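Local coordinates for protein DNA ligase (Enterobacteria phage T7, PDB 1A0I) that probably seals nicks in duplex DNA during phage replication, using ATP to join adjacent 3'-hydroxyl and 5'-phosphate ends, at residues Arg71-Phe82 against Asn175-Glu186. Sequence-based numbering, arbitrary orientation.
Sequences RWKRLLNDDRCF and NMLPLLQEYFPE
Phe184 lays its CZ over the centre of one face of the Trp72 indole, 3.5 Å from CE2; with ring planes 34° apart the pair is oblique. The edge of the phenyl ring meets Leu75 CD1. Phe184 CE1 also rests on one face of the Arg71 guanidinium, toward its rim, and the edge of that group is turned to Glu186: NH1 and NH2 bind OE1 and OE2 end-on, each at 2.8 Å and each on the syn side, though well out of the carboxylate plane. NH2 has a second salt-bridge partner in Asp69, and NH1 adds a weak bond to Tyr183 O.

Tyr183 turns one face to the backbone of helix 71-77 at Arg74 and Leu75, while Glu182 OE2 lies over the rim of the other. Asp78 OD2 lies in the ring plane at the edge and accepts from Tyr183 OH through its anti lone pair (2.8 Å).

Helix segments 71-77 and 175-183 run roughly antiparallel, their axes at 148°, in the nucleotidyltransferase domain of an ATP-dependent ligase. Leu75, with CG anti to its own N (chi1 -170°), acts as a knob in a hole formed by Met176, Leu179, Leu180 and Tyr183. Leu75 and Leu180 also reach strand 86-95 of the mixed sheet, through Phe87 and Leu89.

Beyond helix 71-77, Asp78 OD1 accepts from Arg80 N in an Asx turn. Arg80 grips the same carboxylate side-on, NE to OD1 and NH2 to OD2, so each oxygen has two donors and the guanidinium is held against rotation. Arg80 NH2 also forms a salt bridge with Glu182 OE1 (2.6 Å), from above that carboxylate's plane, and a water bridges Arg80 NH1 to the same oxygen. Leu179 CG lies 3.9 Å above the centre of one face of the Arg80 guanidinium, while Leu179 CD2 touches Cys81 CB at 3.6 Å.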
loop_
_atom_site.group_PDB
_atom_site.type_symbol
_atom_site.label_atom_id
_atom_site.label_comp_id
_atom_site.label_asym_id
_atom_site.label_seq_id
_atom_site.Cartn_x
_atom_site.Cartn_y
_atom_site.Cartn_z
ATOM N N ARG A 71 25.153 11.182 -13.741
ATOM C CA ARG A 71 24.282 10.206 -14.385
ATOM C C ARG A 71 22.864 10.690 -14.572
ATOM O O ARG A 71 22.162 10.149 -15.427
ATOM C CB ARG A 71 24.252 8.920 -13.612
ATOM C CG ARG A 71 25.611 8.254 -13.700
ATOM C CD ARG A 71 25.597 7.143 -12.685
ATOM N NE ARG A 71 25.432 7.621 -11.310
ATOM C CZ ARG A 71 25.092 6.813 -10.290
ATOM N NH1 ARG A 71 24.880 5.523 -10.497
ATOM N NH2 ARG A 71 24.978 7.271 -9.043
ATOM N N TRP A 72 22.466 11.764 -13.881
ATOM C CA TRP A 72 21.168 12.359 -14.128
ATOM C C TRP A 72 21.239 13.168 -15.393
ATOM O O TRP A 72 20.261 13.160 -16.134
ATOM C CB TRP A 72 20.713 13.269 -12.971
ATOM C CG TRP A 72 20.158 12.492 -11.769
ATOM C CD1 TRP A 72 20.738 12.629 -10.538
ATOM C CD2 TRP A 72 19.095 11.607 -11.743
ATOM N NE1 TRP A 72 20.047 11.845 -9.742
ATOM C CE2 TRP A 72 19.061 11.217 -10.393
ATOM C CE3 TRP A 72 18.168 11.078 -12.639
ATOM C CZ2 TRP A 72 18.111 10.293 -9.930
ATOM C CZ3 TRP A 72 17.222 10.160 -12.179
ATOM C CH2 TRP A 72 17.189 9.759 -10.841
ATOM N N LYS A 73 22.386 13.794 -15.690
ATOM C CA LYS A 73 22.596 14.581 -16.900
ATOM C C LYS A 73 22.498 13.676 -18.111
ATOM O O LYS A 73 21.795 13.984 -19.079
ATOM C CB LYS A 73 23.992 15.251 -16.928
ATOM C CG LYS A 73 24.178 16.219 -18.098
ATOM C CD LYS A 73 23.225 17.422 -17.949
ATOM C CE LYS A 73 23.374 18.426 -19.084
ATOM N NZ LYS A 73 22.401 19.503 -19.031
ATOM N N ARG A 74 23.202 12.544 -18.027
ATOM C CA ARG A 74 23.215 11.565 -19.096
ATOM C C ARG A 74 21.835 10.983 -19.295
ATOM O O ARG A 74 21.460 10.908 -20.459
ATOM C CB ARG A 74 24.226 10.444 -18.796
ATOM C CG ARG A 74 25.599 11.077 -18.561
ATOM C CD ARG A 74 26.649 10.057 -18.226
ATOM N NE ARG A 74 27.128 9.498 -19.467
ATOM C CZ ARG A 74 28.245 9.925 -20.046
ATOM N NH1 ARG A 74 28.971 10.879 -19.470
ATOM N NH2 ARG A 74 28.625 9.372 -21.190
ATOM N N LEU A 75 21.074 10.682 -18.226
ATOM C CA LEU A 75 19.699 10.183 -18.301
ATOM C C LEU A 75 18.751 11.203 -18.931
ATOM O O LEU A 75 17.852 10.835 -19.695
ATOM C CB LEU A 75 19.175 9.813 -16.886
ATOM C CG LEU A 75 17.837 9.048 -16.724
ATOM C CD1 LEU A 75 17.806 8.316 -15.390
ATOM C CD2 LEU A 75 16.679 10.005 -16.842
ATOM N N LEU A 76 18.870 12.488 -18.600
ATOM C CA LEU A 76 18.054 13.507 -19.241
ATOM C C LEU A 76 18.382 13.652 -20.733
ATOM O O LEU A 76 17.502 13.850 -21.583
ATOM C CB LEU A 76 18.282 14.813 -18.500
ATOM C CG LEU A 76 17.363 15.225 -17.342
ATOM C CD1 LEU A 76 16.877 14.030 -16.585
ATOM C CD2 LEU A 76 18.143 16.117 -16.380
ATOM N N ASN A 77 19.650 13.540 -21.130
ATOM C CA ASN A 77 20.026 13.703 -22.525
ATOM C C ASN A 77 19.501 12.571 -23.367
ATOM O O ASN A 77 18.964 12.871 -24.431
ATOM C CB ASN A 77 21.535 13.810 -22.660
ATOM C CG ASN A 77 21.971 15.213 -22.270
ATOM O OD1 ASN A 77 21.182 16.129 -21.983
ATOM N ND2 ASN A 77 23.256 15.476 -22.156
ATOM N N ASP A 78 19.525 11.338 -22.873
ATOM C CA ASP A 78 18.924 10.140 -23.467
ATOM C C ASP A 78 17.607 10.371 -24.194
ATOM O O ASP A 78 16.678 10.986 -23.648
ATOM C CB ASP A 78 18.655 9.106 -22.388
ATOM C CG ASP A 78 18.490 7.681 -22.856
ATOM O OD1 ASP A 78 17.618 7.384 -23.646
ATOM O OD2 ASP A 78 19.239 6.832 -22.425
ATOM N N ASP A 79 17.548 9.896 -25.430
ATOM C CA ASP A 79 16.397 9.969 -26.322
ATOM C C ASP A 79 15.101 9.547 -25.679
ATOM O O ASP A 79 14.064 10.193 -25.785
ATOM C CB ASP A 79 16.582 9.079 -27.518
ATOM C CG ASP A 79 17.506 9.712 -28.525
ATOM O OD1 ASP A 79 17.099 10.724 -29.093
ATOM O OD2 ASP A 79 18.616 9.203 -28.711
ATOM N N ARG A 80 15.247 8.443 -24.955
ATOM C CA ARG A 80 14.206 7.748 -24.249
ATOM C C ARG A 80 13.704 8.532 -23.058
ATOM O O ARG A 80 12.803 7.999 -22.405
ATOM C CB ARG A 80 14.725 6.406 -23.751
ATOM C CG ARG A 80 15.263 5.357 -24.690
ATOM C CD ARG A 80 15.896 4.222 -23.872
ATOM N NE ARG A 80 17.167 4.596 -23.273
ATOM C CZ ARG A 80 17.854 3.840 -22.401
ATOM N NH1 ARG A 80 17.409 2.647 -21.990
ATOM N NH2 ARG A 80 19.005 4.288 -21.920
ATOM N N CYS A 81 14.311 9.682 -22.701
ATOM C CA CYS A 81 13.811 10.504 -21.617
ATOM C C CYS A 81 13.048 11.610 -22.290
ATOM O O CYS A 81 13.516 12.346 -23.164
ATOM C CB CYS A 81 14.889 11.174 -20.743
ATOM S SG CYS A 81 14.188 12.385 -19.571
ATOM N N PHE A 82 11.816 11.667 -21.835
ATOM C CA PHE A 82 10.852 12.638 -22.290
ATOM C C PHE A 82 10.787 13.850 -21.397
ATOM O O PHE A 82 10.174 14.841 -21.783
ATOM C CB PHE A 82 9.493 11.954 -22.374
ATOM C CG PHE A 82 9.551 10.813 -23.385
ATOM C CD1 PHE A 82 9.668 11.099 -24.752
ATOM C CD2 PHE A 82 9.548 9.485 -22.942
ATOM C CE1 PHE A 82 9.779 10.057 -25.670
ATOM C CE2 PHE A 82 9.663 8.445 -23.862
ATOM C CZ PHE A 82 9.771 8.735 -25.223
ATOM N N ASN A 175 8.255 3.196 -19.306
ATOM C CA ASN A 175 9.276 3.783 -20.166
ATOM C C ASN A 175 10.404 4.454 -19.419
ATOM O O ASN A 175 11.522 4.445 -19.932
ATOM C CB ASN A 175 8.756 4.851 -21.096
ATOM C CG ASN A 175 7.945 4.282 -22.240
ATOM O OD1 ASN A 175 7.250 5.053 -22.880
ATOM N ND2 ASN A 175 7.938 3.005 -22.614
ATOM N N MET A 176 10.177 5.031 -18.231
ATOM C CA MET A 176 11.251 5.644 -17.463
ATOM C C MET A 176 12.135 4.601 -16.788
ATOM O O MET A 176 13.363 4.728 -16.727
ATOM C CB MET A 176 10.653 6.581 -16.415
ATOM C CG MET A 176 11.727 7.271 -15.569
ATOM S SD MET A 176 13.012 8.120 -16.527
ATOM C CE MET A 176 12.105 9.515 -17.147
ATOM N N LEU A 177 11.508 3.528 -16.329
ATOM C CA LEU A 177 12.113 2.417 -15.632
ATOM C C LEU A 177 13.413 1.907 -16.233
ATOM O O LEU A 177 14.353 1.881 -15.439
ATOM C CB LEU A 177 11.047 1.321 -15.550
ATOM C CG LEU A 177 10.607 0.706 -14.226
ATOM C CD1 LEU A 177 10.857 1.617 -13.033
ATOM C CD2 LEU A 177 9.132 0.384 -14.389
ATOM N N PRO A 178 13.649 1.577 -17.519
ATOM C CA PRO A 178 14.945 1.130 -18.005
ATOM C C PRO A 178 15.981 2.243 -17.987
ATOM O O PRO A 178 17.164 1.926 -17.837
ATOM C CB PRO A 178 14.703 0.599 -19.404
ATOM C CG PRO A 178 13.204 0.615 -19.595
ATOM C CD PRO A 178 12.721 1.692 -18.637
ATOM N N LEU A 179 15.645 3.531 -18.178
ATOM C CA LEU A 179 16.660 4.567 -18.041
ATOM C C LEU A 179 17.151 4.572 -16.607
ATOM O O LEU A 179 18.359 4.503 -16.383
ATOM C CB LEU A 179 16.126 5.944 -18.362
ATOM C CG LEU A 179 15.957 6.306 -19.822
ATOM C CD1 LEU A 179 14.655 5.739 -20.316
ATOM C CD2 LEU A 179 15.870 7.802 -19.999
ATOM N N LEU A 180 16.235 4.530 -15.637
ATOM C CA LEU A 180 16.609 4.478 -14.227
ATOM C C LEU A 180 17.441 3.263 -13.867
ATOM O O LEU A 180 18.454 3.411 -13.195
ATOM C CB LEU A 180 15.374 4.485 -13.323
ATOM C CG LEU A 180 14.652 5.818 -13.235
ATOM C CD1 LEU A 180 13.268 5.619 -12.652
ATOM C CD2 LEU A 180 15.489 6.775 -12.422
ATOM N N GLN A 181 17.075 2.083 -14.337
ATOM C CA GLN A 181 17.800 0.857 -14.049
ATOM C C GLN A 181 19.160 0.820 -14.728
ATOM O O GLN A 181 20.114 0.221 -14.215
ATOM C CB GLN A 181 17.006 -0.344 -14.524
ATOM C CG GLN A 181 15.651 -0.502 -13.892
ATOM C CD GLN A 181 14.676 -1.271 -14.761
ATOM O OE1 GLN A 181 14.709 -1.282 -15.987
ATOM N NE2 GLN A 181 13.717 -1.921 -14.146
ATOM N N GLU A 182 19.222 1.425 -15.924
ATOM C CA GLU A 182 20.464 1.462 -16.677
ATOM C C GLU A 182 21.467 2.374 -15.951
ATOM O O GLU A 182 22.529 1.940 -15.485
ATOM C CB GLU A 182 20.177 1.992 -18.081
ATOM C CG GLU A 182 21.031 1.350 -19.173
ATOM C CD GLU A 182 21.241 2.236 -20.402
ATOM O OE1 GLU A 182 20.373 2.228 -21.264
ATOM O OE2 GLU A 182 22.243 2.931 -20.524
ATOM N N TYR A 183 21.105 3.645 -15.763
ATOM C CA TYR A 183 22.014 4.595 -15.162
ATOM C C TYR A 183 22.195 4.468 -13.669
ATOM O O TYR A 183 23.276 4.778 -13.160
ATOM C CB TYR A 183 21.558 6.002 -15.471
ATOM C CG TYR A 183 21.590 6.283 -16.957
ATOM C CD1 TYR A 183 22.809 6.413 -17.609
ATOM C CD2 TYR A 183 20.403 6.407 -17.673
ATOM C CE1 TYR A 183 22.839 6.672 -18.983
ATOM C CE2 TYR A 183 20.426 6.666 -19.043
ATOM C CZ TYR A 183 21.647 6.804 -19.694
ATOM O OH TYR A 183 21.688 7.150 -21.028
ATOM N N PHE A 184 21.162 4.063 -12.932
ATOM C CA PHE A 184 21.251 3.950 -11.486
ATOM C C PHE A 184 20.977 2.545 -11.008
ATOM O O PHE A 184 20.032 2.334 -10.239
ATOM C CB PHE A 184 20.267 4.886 -10.806
ATOM C CG PHE A 184 20.690 6.320 -10.978
ATOM C CD1 PHE A 184 21.600 6.888 -10.093
ATOM C CD2 PHE A 184 20.188 7.046 -12.050
ATOM C CE1 PHE A 184 22.007 8.194 -10.289
ATOM C CE2 PHE A 184 20.589 8.355 -12.236
ATOM C CZ PHE A 184 21.498 8.926 -11.353
ATOM N N PRO A 185 21.780 1.535 -11.361
ATOM C CA PRO A 185 21.547 0.168 -10.947
ATOM C C PRO A 185 21.826 -0.087 -9.472
ATOM O O PRO A 185 21.801 -1.237 -9.058
ATOM C CB PRO A 185 22.421 -0.625 -11.894
ATOM C CG PRO A 185 23.638 0.242 -12.101
ATOM C CD PRO A 185 23.054 1.648 -12.072
ATOM N N GLU A 186 22.151 0.917 -8.658
ATOM C CA GLU A 186 22.377 0.770 -7.228
ATOM C C GLU A 186 21.083 0.366 -6.542
ATOM O O GLU A 186 21.057 -0.481 -5.643
ATOM C CB GLU A 186 22.793 2.066 -6.544
ATOM C CG GLU A 186 23.980 2.844 -7.026
ATOM C CD GLU A 186 23.682 3.883 -8.083
ATOM O OE1 GLU A 186 23.428 3.518 -9.223
ATOM O OE2 GLU A 186 23.795 5.077 -7.828
HETATM O O HOH W 1 18.510 0.239 -20.750
#